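Local coordinates for hemolysin-related protein (Vibrio cholerae serotype O1, PDB 6MLT) that is a secreted biofilm matrix protein that binds calcium and probably carbohydrate, and probably helps biofilms adhere, at residues D166-Y169 with L175-S178; G202-N207 with Y211-Q216. One frame throughout, in Å; residues are numbered along the deposited sequence.

Contact 1 of 2, residues D166-Y169 with L175-S178; sequences DGVY and LLFS
V168 pairs with F177 in an antiparallel hairpin whose strand axes run at 169° to each other and which carries a classic beta bulge. V168 N gives a nearly straight bond to F177 O at 2.9 Å. V168 O takes L176 N at 2.8 Å and, more weakly, F177 N, so one carbonyl serves both bulge residues. G167 sits opposite S178. Its backbone angles call for glycine, and F177 O lies 3.2 Å from its CA. On one face of the sheet the methyl CD1 of L175 sits over the Y169 ring, off centre toward the rim, 3.9 Å from the centroid in a CH-pi contact. Y169 OH bonds D166 OD1 at 2.7 Å, from above the carboxylate plane. The same hydroxyl also meets S139 N, while D166 OD2 takes A140 N. On the other face V168 CG2 lies 3.5 Å from F177 CZ. The F177 side chain holds CG between the backbone N and the carbonyl carbon (chi1 73°), which turns the ring back toward V168. Bonds to D166 and S139 thus hold the Y169 ring under L175, and tie this hairpin, probably part of a beta-propeller blade, to the loop at S139-A140.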
# COMPACT_ATOMS: atom_id res chain seq x y z
N ASP A 166 -22.67 6.20 3.77
CA ASP A 166 -23.92 6.32 3.04
C ASP A 166 -23.77 7.03 1.70
O ASP A 166 -24.78 7.31 1.05
CB ASP A 166 -24.96 7.05 3.89
CG ASP A 166 -24.54 8.49 4.26
OD1 ASP A 166 -23.37 8.89 4.03
OD2 ASP A 166 -25.40 9.22 4.79
N GLY A 167 -22.55 7.33 1.29
CA GLY A 167 -22.34 8.01 0.03
C GLY A 167 -20.96 8.62 -0.05
O GLY A 167 -20.12 8.48 0.85
N VAL A 168 -20.74 9.32 -1.16
CA VAL A 168 -19.50 10.02 -1.45
C VAL A 168 -19.82 11.50 -1.52
O VAL A 168 -20.79 11.91 -2.18
CB VAL A 168 -18.86 9.54 -2.76
CG1 VAL A 168 -17.65 10.39 -3.14
CG2 VAL A 168 -18.49 8.08 -2.63
N TYR A 169 -18.99 12.31 -0.86
CA TYR A 169 -19.22 13.73 -0.69
C TYR A 169 -18.02 14.52 -1.20
O TYR A 169 -16.87 14.07 -1.14
CB TYR A 169 -19.44 14.07 0.79
CG TYR A 169 -20.60 13.35 1.44
CD1 TYR A 169 -20.50 12.01 1.80
CD2 TYR A 169 -21.79 14.01 1.71
CE1 TYR A 169 -21.56 11.35 2.40
CE2 TYR A 169 -22.84 13.37 2.32
CZ TYR A 169 -22.72 12.04 2.66
OH TYR A 169 -23.79 11.40 3.26
N LEU A 175 -22.95 16.18 -0.90
CA LEU A 175 -23.25 14.84 -1.40
C LEU A 175 -23.14 14.78 -2.92
O LEU A 175 -23.74 15.59 -3.64
CB LEU A 175 -24.66 14.43 -0.96
CG LEU A 175 -25.16 13.05 -1.40
CD1 LEU A 175 -24.36 11.96 -0.72
CD2 LEU A 175 -26.64 12.90 -1.09
N LEU A 176 -22.38 13.80 -3.41
CA LEU A 176 -22.22 13.54 -4.84
C LEU A 176 -23.07 12.36 -5.31
O LEU A 176 -23.74 12.45 -6.34
CB LEU A 176 -20.75 13.27 -5.18
CG LEU A 176 -19.79 14.44 -4.96
CD1 LEU A 176 -18.35 14.00 -5.17
CD2 LEU A 176 -20.13 15.59 -5.90
N PHE A 177 -23.03 11.24 -4.58
CA PHE A 177 -23.95 10.15 -4.83
C PHE A 177 -24.12 9.34 -3.55
O PHE A 177 -23.23 9.31 -2.70
CB PHE A 177 -23.51 9.25 -6.00
CG PHE A 177 -22.32 8.34 -5.73
CD1 PHE A 177 -21.03 8.73 -6.08
CD2 PHE A 177 -22.50 7.06 -5.22
CE1 PHE A 177 -19.94 7.89 -5.88
CE2 PHE A 177 -21.41 6.21 -5.02
CZ PHE A 177 -20.13 6.62 -5.35
N SER A 178 -25.29 8.73 -3.42
CA SER A 178 -25.69 7.94 -2.26
C SER A 178 -25.50 6.45 -2.53
O SER A 178 -25.62 5.98 -3.67
CB SER A 178 -27.16 8.18 -1.92
OG SER A 178 -27.46 9.54 -1.71

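Contact 2 of 2, residues G202-N207 with Y211-Q216; sequences GTLYQN and YLWQYQ
The chi1 of W213 (53°) tucks CG into the gap between backbone N and C, and L204 sets its CG anti to the backbone N (chi1 -168°). Together these torsions bring the indole against the leucine. L204 CB lies over the centre of the six-membered ring, 3.8 Å from its centroid, in a CH-pi contact. L204 CD2 comes 3.2 Å from W213 NE1, on the pyrrole side. W213 NE1 has a weak bond to H258 O, beyond the hairpin. L212 and W213 both face L204, a classic beta bulge. L204 N bonds W213 O at 2.8 Å, and L204 O takes L212 N at 2.9 Å and W213 N weakly. The two strands are the outer hairpin of a four-stranded antiparallel sheet, consistent with one blade of a beta-propeller. On the opposite face of the sheet T203 OG1 donates to Q214 OE1 at 2.6 Å, from above the amide plane rather than along a lone pair. The methyl T203 CG2 packs against the Y211 ring. Past the strand end Y215 N bonds G202 O at 2.7 Å. The Y215 hydroxyl reaches E252, in the next four-stranded sheet. L212 CD1 lies 3.6 Å from Q206 CG.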
# COMPACT_ATOMS: atom_id res chain seq x y z
N GLY A 202 -18.68 -4.52 -1.26
CA GLY A 202 -18.71 -5.44 -2.37
C GLY A 202 -19.00 -4.83 -3.72
O GLY A 202 -18.81 -5.50 -4.74
N THR A 203 -19.44 -3.57 -3.77
CA THR A 203 -19.79 -2.92 -5.03
C THR A 203 -18.69 -1.96 -5.44
O THR A 203 -18.24 -1.14 -4.63
CB THR A 203 -21.11 -2.17 -4.91
OG1 THR A 203 -22.15 -3.06 -4.49
CG2 THR A 203 -21.51 -1.55 -6.24
N LEU A 204 -18.28 -2.03 -6.71
CA LEU A 204 -17.38 -1.06 -7.30
C LEU A 204 -18.19 -0.06 -8.12
O LEU A 204 -18.92 -0.46 -9.04
CB LEU A 204 -16.31 -1.72 -8.17
CG LEU A 204 -15.17 -0.78 -8.57
CD1 LEU A 204 -14.30 -0.46 -7.36
CD2 LEU A 204 -14.33 -1.36 -9.70
N TYR A 205 -18.07 1.22 -7.78
CA TYR A 205 -18.71 2.31 -8.49
C TYR A 205 -17.66 3.17 -9.19
O TYR A 205 -16.56 3.36 -8.68
CB TYR A 205 -19.50 3.23 -7.56
CG TYR A 205 -20.45 2.57 -6.59
CD1 TYR A 205 -20.03 2.20 -5.32
CD2 TYR A 205 -21.79 2.38 -6.92
CE1 TYR A 205 -20.91 1.62 -4.41
CE2 TYR A 205 -22.67 1.80 -6.02
CZ TYR A 205 -22.22 1.43 -4.77
OH TYR A 205 -23.09 0.85 -3.88
N GLN A 206 -18.03 3.71 -10.35
CA GLN A 206 -17.32 4.88 -10.85
C GLN A 206 -17.53 6.04 -9.88
O GLN A 206 -18.42 6.01 -9.02
CB GLN A 206 -17.80 5.25 -12.26
CG GLN A 206 -17.42 4.22 -13.30
CD GLN A 206 -17.76 4.66 -14.72
OE1 GLN A 206 -18.89 5.03 -15.02
NE2 GLN A 206 -16.77 4.61 -15.60
N ASN A 207 -16.69 7.07 -10.00
CA ASN A 207 -16.76 8.13 -9.01
C ASN A 207 -17.97 9.05 -9.20
O ASN A 207 -18.18 9.92 -8.35
CB ASN A 207 -15.45 8.94 -8.99
CG ASN A 207 -15.08 9.52 -10.34
OD1 ASN A 207 -15.93 9.79 -11.18
ND2 ASN A 207 -13.78 9.73 -10.54
N TYR A 211 -22.69 2.07 -11.49
CA TYR A 211 -22.36 0.71 -11.07
C TYR A 211 -21.42 0.06 -12.08
O TYR A 211 -21.68 0.09 -13.28
CB TYR A 211 -23.65 -0.08 -10.94
CG TYR A 211 -23.51 -1.57 -10.71
CD1 TYR A 211 -23.45 -2.45 -11.79
CD2 TYR A 211 -23.49 -2.10 -9.43
CE1 TYR A 211 -23.35 -3.81 -11.59
CE2 TYR A 211 -23.40 -3.46 -9.22
CZ TYR A 211 -23.32 -4.31 -10.31
OH TYR A 211 -23.24 -5.66 -10.11
N LEU A 212 -20.33 -0.54 -11.59
CA LEU A 212 -19.42 -1.29 -12.45
C LEU A 212 -19.54 -2.79 -12.23
O LEU A 212 -19.80 -3.53 -13.18
CB LEU A 212 -17.97 -0.84 -12.23
CG LEU A 212 -17.62 0.56 -12.74
CD1 LEU A 212 -16.22 0.94 -12.30
CD2 LEU A 212 -17.75 0.64 -14.25
N TRP A 213 -19.32 -3.26 -11.01
CA TRP A 213 -19.51 -4.67 -10.70
C TRP A 213 -19.68 -4.83 -9.20
O TRP A 213 -19.49 -3.89 -8.43
CB TRP A 213 -18.35 -5.52 -11.21
CG TRP A 213 -16.96 -5.11 -10.80
CD1 TRP A 213 -16.04 -4.46 -11.56
CD2 TRP A 213 -16.33 -5.36 -9.53
NE1 TRP A 213 -14.87 -4.29 -10.86
CE2 TRP A 213 -15.02 -4.83 -9.61
CE3 TRP A 213 -16.74 -5.98 -8.35
CZ2 TRP A 213 -14.12 -4.90 -8.55
CZ3 TRP A 213 -15.84 -6.05 -7.29
CH2 TRP A 213 -14.55 -5.50 -7.40
N GLN A 214 -20.04 -6.04 -8.81
CA GLN A 214 -20.34 -6.32 -7.41
C GLN A 214 -19.93 -7.74 -7.08
O GLN A 214 -20.30 -8.68 -7.79
CB GLN A 214 -21.83 -6.11 -7.15
CG GLN A 214 -22.24 -6.27 -5.71
CD GLN A 214 -23.65 -5.75 -5.49
OE1 GLN A 214 -23.92 -4.56 -5.70
NE2 GLN A 214 -24.55 -6.64 -5.09
N TYR A 215 -19.16 -7.89 -6.01
CA TYR A 215 -18.81 -9.22 -5.51
C TYR A 215 -19.96 -9.75 -4.67
O TYR A 215 -20.37 -9.10 -3.70
CB TYR A 215 -17.52 -9.15 -4.68
CG TYR A 215 -17.10 -10.49 -4.13
CD1 TYR A 215 -16.79 -11.54 -4.98
CD2 TYR A 215 -17.00 -10.70 -2.76
CE1 TYR A 215 -16.41 -12.76 -4.49
CE2 TYR A 215 -16.61 -11.94 -2.25
CZ TYR A 215 -16.32 -12.96 -3.13
OH TYR A 215 -15.93 -14.19 -2.67
N GLN A 216 -20.47 -10.92 -5.04
CA GLN A 216 -21.58 -11.54 -4.32
C GLN A 216 -21.02 -12.27 -3.10
O GLN A 216 -20.28 -13.25 -3.23
CB GLN A 216 -22.34 -12.49 -5.23

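Overall arrangement
Contacts 1 and 2 follow each other along the chain, with centres about 15 Å apart. Each pairs the third and fourth strands of its own four-stranded sheet, and each has a bulge of the same kind. The sheets are neighbours, and they touch: the F177 ring of contact 1 meets the Y205 ring of contact 2 at about 50°, with F177 CE1 also packing on N207 O. Both contacts are partly buried, with the inner strand deeper than the outer one. Their chemistry differs. Contact 1 has a buried tyrosine-aspartate pair turned toward the loop at S139-A140. Contact 2 has a CH-pi contact of leucine on tryptophan and a threonine-glutamine bond, and ties on to the following sheet through Y215.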